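Local coordinates for conserved lipoprotein, putative (PDB 4L1N), which is of unknown function but is probably a membrane-anchored lipoprotein of a family related to beta-propellers, at residues Leu53-Gly58 / Glu108-Gln113; Glu91-Ile96 / Asp114-Thr119. All coordinates share one frame; numbering follows the deposited sequence.

Contact 1: residues Leu53-Gly58 / Glu108-Gln113; sequences LKKELG and ELDLDQ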
# COMPACT_ATOMS: atom_id res chain seq x y z
N LEU A 53 4.47 -10.55 5.67
CA LEU A 53 5.05 -11.21 6.82
C LEU A 53 5.10 -10.21 7.97
O LEU A 53 5.58 -9.09 7.78
CB LEU A 53 6.45 -11.74 6.49
CG LEU A 53 6.61 -12.67 5.28
CD1 LEU A 53 8.08 -12.87 4.95
CD2 LEU A 53 5.93 -14.01 5.50
N LYS A 54 4.56 -10.58 9.15
CA LYS A 54 4.60 -9.68 10.29
C LYS A 54 5.95 -9.88 11.00
O LYS A 54 6.27 -11.00 11.41
CB LYS A 54 3.41 -9.92 11.23
CG LYS A 54 3.37 -8.93 12.38
CD LYS A 54 2.41 -9.29 13.48
CE LYS A 54 2.55 -8.29 14.60
NZ LYS A 54 1.90 -8.74 15.87
N LYS A 55 6.76 -8.81 11.11
CA LYS A 55 8.05 -8.87 11.79
C LYS A 55 8.06 -7.86 12.92
O LYS A 55 8.03 -6.66 12.67
CB LYS A 55 9.21 -8.62 10.81
CG LYS A 55 9.36 -9.67 9.73
CD LYS A 55 10.38 -9.25 8.69
CE LYS A 55 10.53 -10.26 7.57
NZ LYS A 55 11.16 -11.51 8.04
N GLU A 56 8.06 -8.34 14.17
CA GLU A 56 8.05 -7.47 15.35
C GLU A 56 9.32 -6.64 15.41
O GLU A 56 10.36 -7.06 14.90
CB GLU A 56 7.86 -8.29 16.62
CG GLU A 56 6.42 -8.70 16.84
CD GLU A 56 6.16 -9.75 17.89
OE1 GLU A 56 7.09 -10.09 18.66
OE2 GLU A 56 5.02 -10.26 17.94
N LEU A 57 9.22 -5.42 15.95
CA LEU A 57 10.36 -4.51 16.02
C LEU A 57 10.64 -4.08 17.44
O LEU A 57 9.71 -3.97 18.24
CB LEU A 57 10.11 -3.27 15.15
CG LEU A 57 10.07 -3.46 13.65
CD1 LEU A 57 9.35 -2.33 13.01
CD2 LEU A 57 11.45 -3.56 13.08
N GLY A 58 11.91 -3.79 17.72
CA GLY A 58 12.34 -3.30 19.03
C GLY A 58 11.71 -1.96 19.35
O GLY A 58 11.37 -1.21 18.44
N GLU A 108 6.43 -4.51 11.50
CA GLU A 108 6.50 -4.22 10.09
C GLU A 108 5.86 -5.35 9.29
O GLU A 108 5.87 -6.51 9.70
CB GLU A 108 7.96 -3.93 9.62
CG GLU A 108 8.89 -5.12 9.49
CD GLU A 108 10.33 -4.85 9.08
OE1 GLU A 108 11.03 -4.08 9.78
OE2 GLU A 108 10.79 -5.52 8.14
N LEU A 109 5.24 -4.98 8.16
CA LEU A 109 4.65 -5.90 7.21
C LEU A 109 5.53 -5.92 5.99
O LEU A 109 5.72 -4.89 5.33
CB LEU A 109 3.22 -5.51 6.83
CG LEU A 109 2.12 -5.61 7.87
CD1 LEU A 109 0.79 -5.17 7.24
CD2 LEU A 109 1.98 -7.02 8.43
N ASP A 110 6.12 -7.07 5.71
CA ASP A 110 7.03 -7.23 4.59
C ASP A 110 6.46 -8.09 3.53
O ASP A 110 5.93 -9.15 3.80
CB ASP A 110 8.36 -7.83 5.05
CG ASP A 110 9.29 -6.86 5.71
OD1 ASP A 110 8.90 -5.68 5.88
OD2 ASP A 110 10.42 -7.27 6.05
N LEU A 111 6.66 -7.67 2.29
CA LEU A 111 6.22 -8.42 1.14
C LEU A 111 7.02 -9.70 1.02
O LEU A 111 8.25 -9.66 0.92
CB LEU A 111 6.42 -7.52 -0.07
CG LEU A 111 5.44 -7.65 -1.23
CD1 LEU A 111 4.00 -7.60 -0.77
CD2 LEU A 111 5.72 -6.58 -2.22
N ASP A 112 6.33 -10.85 1.14
CA ASP A 112 6.88 -12.20 0.98
C ASP A 112 7.11 -12.39 -0.51
O ASP A 112 6.14 -12.46 -1.27
CB ASP A 112 5.89 -13.25 1.55
CG ASP A 112 6.34 -14.70 1.63
OD1 ASP A 112 7.46 -15.01 1.16
OD2 ASP A 112 5.57 -15.52 2.18
N GLN A 113 8.38 -12.35 -0.93
CA GLN A 113 8.81 -12.47 -2.32
C GLN A 113 10.24 -12.94 -2.39
O GLN A 113 11.06 -12.54 -1.55
CB GLN A 113 8.62 -11.16 -3.09
CG GLN A 113 9.08 -9.90 -2.37
CD GLN A 113 9.10 -8.68 -3.25
OE1 GLN A 113 8.56 -8.64 -4.37
NE2 GLN A 113 9.75 -7.64 -2.75
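Glu108 O is gripped twice by strand 53-56: the N-H of Lys55 reaches it at 2.8 Å, lying in the carbonyl plane, and Lys54 CA adds a C-H...O contact at 3.5 Å. The return bond from Glu108 N to Lys55 O completes this hydrogen-bonded pair of an antiparallel ladder. The second such pair is Leu53 with Asp110, where Asp110 N meets a lone pair of Leu53 O with an N-H...O angle of 166°; the non-hydrogen-bonded pair Lys54-Leu109 lies between them. The short strand axes, 4.8 Å apart at their nearest, run antiparallel with a twist (140° between directions). Lys55 crosses Asp110 at about a right angle, with Lys55 CD and CE against Asp110 OD2; bent at chi4 (-69°), the chain leaves Lys55 NZ 4.7 Å from Asp110 OD2, so no salt bridge forms. At one end Leu57 CD2 packs on Glu108 OE1; at the other Leu53 CD2 lies 3.7 Å from Asp112 OD2. Lys95 makes a weak, long ion pair with Glu108 OE1. The Glu108 and Asp110 carboxylates crowd together, and the lysine charges probably soften their repulsion, though a shifted ionisation remains possible at this resolution.

Contact 2: residues Glu91-Ile96 / Asp114-Thr119; sequences EGVGKI and DQQKNT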
# COMPACT_ATOMS: atom_id res chain seq x y z
N GLU A 91 13.53 4.50 -5.36
CA GLU A 91 13.62 3.10 -5.77
C GLU A 91 13.88 2.20 -4.58
O GLU A 91 14.46 2.63 -3.59
CB GLU A 91 14.72 2.91 -6.81
CG GLU A 91 14.26 3.14 -8.24
CD GLU A 91 15.16 2.61 -9.35
OE1 GLU A 91 16.20 1.97 -9.04
OE2 GLU A 91 14.81 2.82 -10.53
N GLY A 92 13.44 0.95 -4.70
CA GLY A 92 13.64 -0.06 -3.67
C GLY A 92 12.35 -0.67 -3.16
O GLY A 92 11.26 -0.22 -3.54
N VAL A 93 12.48 -1.72 -2.31
CA VAL A 93 11.37 -2.42 -1.68
C VAL A 93 11.12 -1.76 -0.33
O VAL A 93 11.95 -1.85 0.57
CB VAL A 93 11.62 -3.96 -1.56
CG1 VAL A 93 10.55 -4.63 -0.71
CG2 VAL A 93 11.72 -4.63 -2.92
N GLY A 94 10.00 -1.06 -0.23
CA GLY A 94 9.56 -0.42 1.00
C GLY A 94 8.91 -1.43 1.92
O GLY A 94 8.52 -2.52 1.48
N LYS A 95 8.83 -1.10 3.21
CA LYS A 95 8.20 -1.93 4.24
C LYS A 95 7.04 -1.15 4.89
O LYS A 95 7.21 0.03 5.17
CB LYS A 95 9.22 -2.33 5.32
CG LYS A 95 10.55 -2.93 4.85
CD LYS A 95 11.68 -2.47 5.78
CE LYS A 95 12.67 -3.56 6.16
NZ LYS A 95 13.43 -3.23 7.41
N ILE A 96 5.88 -1.79 5.14
CA ILE A 96 4.78 -1.11 5.84
C ILE A 96 5.06 -1.20 7.35
O ILE A 96 5.08 -2.30 7.91
CB ILE A 96 3.35 -1.65 5.49
CG1 ILE A 96 3.06 -1.61 3.98
CG2 ILE A 96 2.28 -0.86 6.27
CD1 ILE A 96 1.94 -2.54 3.57
N ASP A 114 10.54 -13.79 -3.38
CA ASP A 114 11.86 -14.42 -3.56
C ASP A 114 12.89 -13.44 -4.13
O ASP A 114 14.07 -13.53 -3.80
CB ASP A 114 11.74 -15.65 -4.47
CG ASP A 114 10.56 -16.54 -4.09
OD1 ASP A 114 10.63 -17.19 -3.01
OD2 ASP A 114 9.55 -16.53 -4.85
N GLN A 115 12.42 -12.52 -4.98
CA GLN A 115 13.22 -11.46 -5.59
C GLN A 115 12.68 -10.12 -5.11
O GLN A 115 11.50 -10.04 -4.78
CB GLN A 115 13.19 -11.57 -7.12
CG GLN A 115 13.88 -12.81 -7.68
CD GLN A 115 13.95 -12.84 -9.19
OE1 GLN A 115 12.98 -12.52 -9.91
NE2 GLN A 115 15.09 -13.26 -9.72
N GLN A 116 13.52 -9.09 -5.08
CA GLN A 116 13.16 -7.73 -4.64
C GLN A 116 12.53 -6.95 -5.81
O GLN A 116 13.06 -5.89 -6.19
CB GLN A 116 14.43 -7.01 -4.12
CG GLN A 116 15.05 -7.61 -2.86
CD GLN A 116 14.47 -7.03 -1.59
OE1 GLN A 116 13.58 -7.62 -0.96
NE2 GLN A 116 14.96 -5.85 -1.20
N LYS A 117 11.40 -7.46 -6.39
CA LYS A 117 10.81 -6.80 -7.56
C LYS A 117 9.61 -5.88 -7.25
O LYS A 117 9.43 -4.90 -7.98
CB LYS A 117 10.45 -7.80 -8.67
CG LYS A 117 9.27 -8.75 -8.41
CD LYS A 117 8.46 -9.02 -9.70
CE LYS A 117 9.00 -10.15 -10.55
NZ LYS A 117 8.40 -10.16 -11.91
N ASN A 118 8.78 -6.20 -6.23
CA ASN A 118 7.58 -5.41 -5.90
C ASN A 118 7.66 -4.73 -4.56
O ASN A 118 8.46 -5.14 -3.70
CB ASN A 118 6.33 -6.26 -5.98
CG ASN A 118 5.92 -6.51 -7.39
OD1 ASN A 118 5.83 -5.59 -8.21
ND2 ASN A 118 5.71 -7.76 -7.74
N THR A 119 6.83 -3.70 -4.37
CA THR A 119 6.85 -2.89 -3.15
C THR A 119 5.50 -2.27 -2.76
O THR A 119 4.74 -1.90 -3.66
CB THR A 119 7.84 -1.73 -3.40
OG1 THR A 119 8.00 -0.97 -2.22
CG2 THR A 119 7.40 -0.78 -4.53
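Val93 packs against an inverse gamma turn centred on Gln116, at the point where residues 114-119 turn into strand 118-125 of the antiparallel sheet. The tight part of the contact lies at Thr119. Its OG1, placed anti to the backbone N (chi1 -175°), accepts the N-H of Gly94 at 2.8 Å and 164°, the one hydrogen bond between the two segments. Gly92 O lies 3.6 Å from Thr119 OG1, and Val93 and Thr119 form the closest CA pair, 4.8 Å apart. Beside this bond both Val93 methyls come against one backbone oxygen, CG2 lying 3.4 Å and CG1 3.7 Å from Asn118 O. That carbonyl is not left to hydrocarbon, since it also accepts a hydrogen bond from Gln113 NE2. Ala138 ties the two segments from outside, with backbone bonds to Gly92 and Lys117.

The solvent side is looser. Gln116 is exposed and meets Val93 by packing alone, its chain folded back by a bend at chi2 (-89°). The turn's own bond, Lys117 N to Gln115 O, is weak, as expected where so small a ring bends it, and the Lys117 side chain sets off away from segment 91-96. The folded amide of Gln116 presents its flat face to the valine, with Val93 CG2 lying over it, 3.9 Å from Gln116 CD.

How the contacts relate
Both contacts are partly buried and their segments alternate along the chain, but they differ in kind. Contact 1 joins adjacent strands, 49-56 and 105-111, through paired backbone bonds within the large antiparallel sheet, with Lys55, Glu108 and Asp110 side by side on one face. Contact 2 joins the loop leading into strand 95-100 to the turn and first residues of strand 118-125, by one backbone-to-hydroxyl bond and valine packing; those two strands are not neighbours in that sheet. Their centres lie 12 Å apart, and they touch: Leu109 N is probably bonded to Ile96 O at 2.7 Å, carrying the ladder of contact 1 onward to strand 95-100. Leu111 CD2 also packs on Asn118 O.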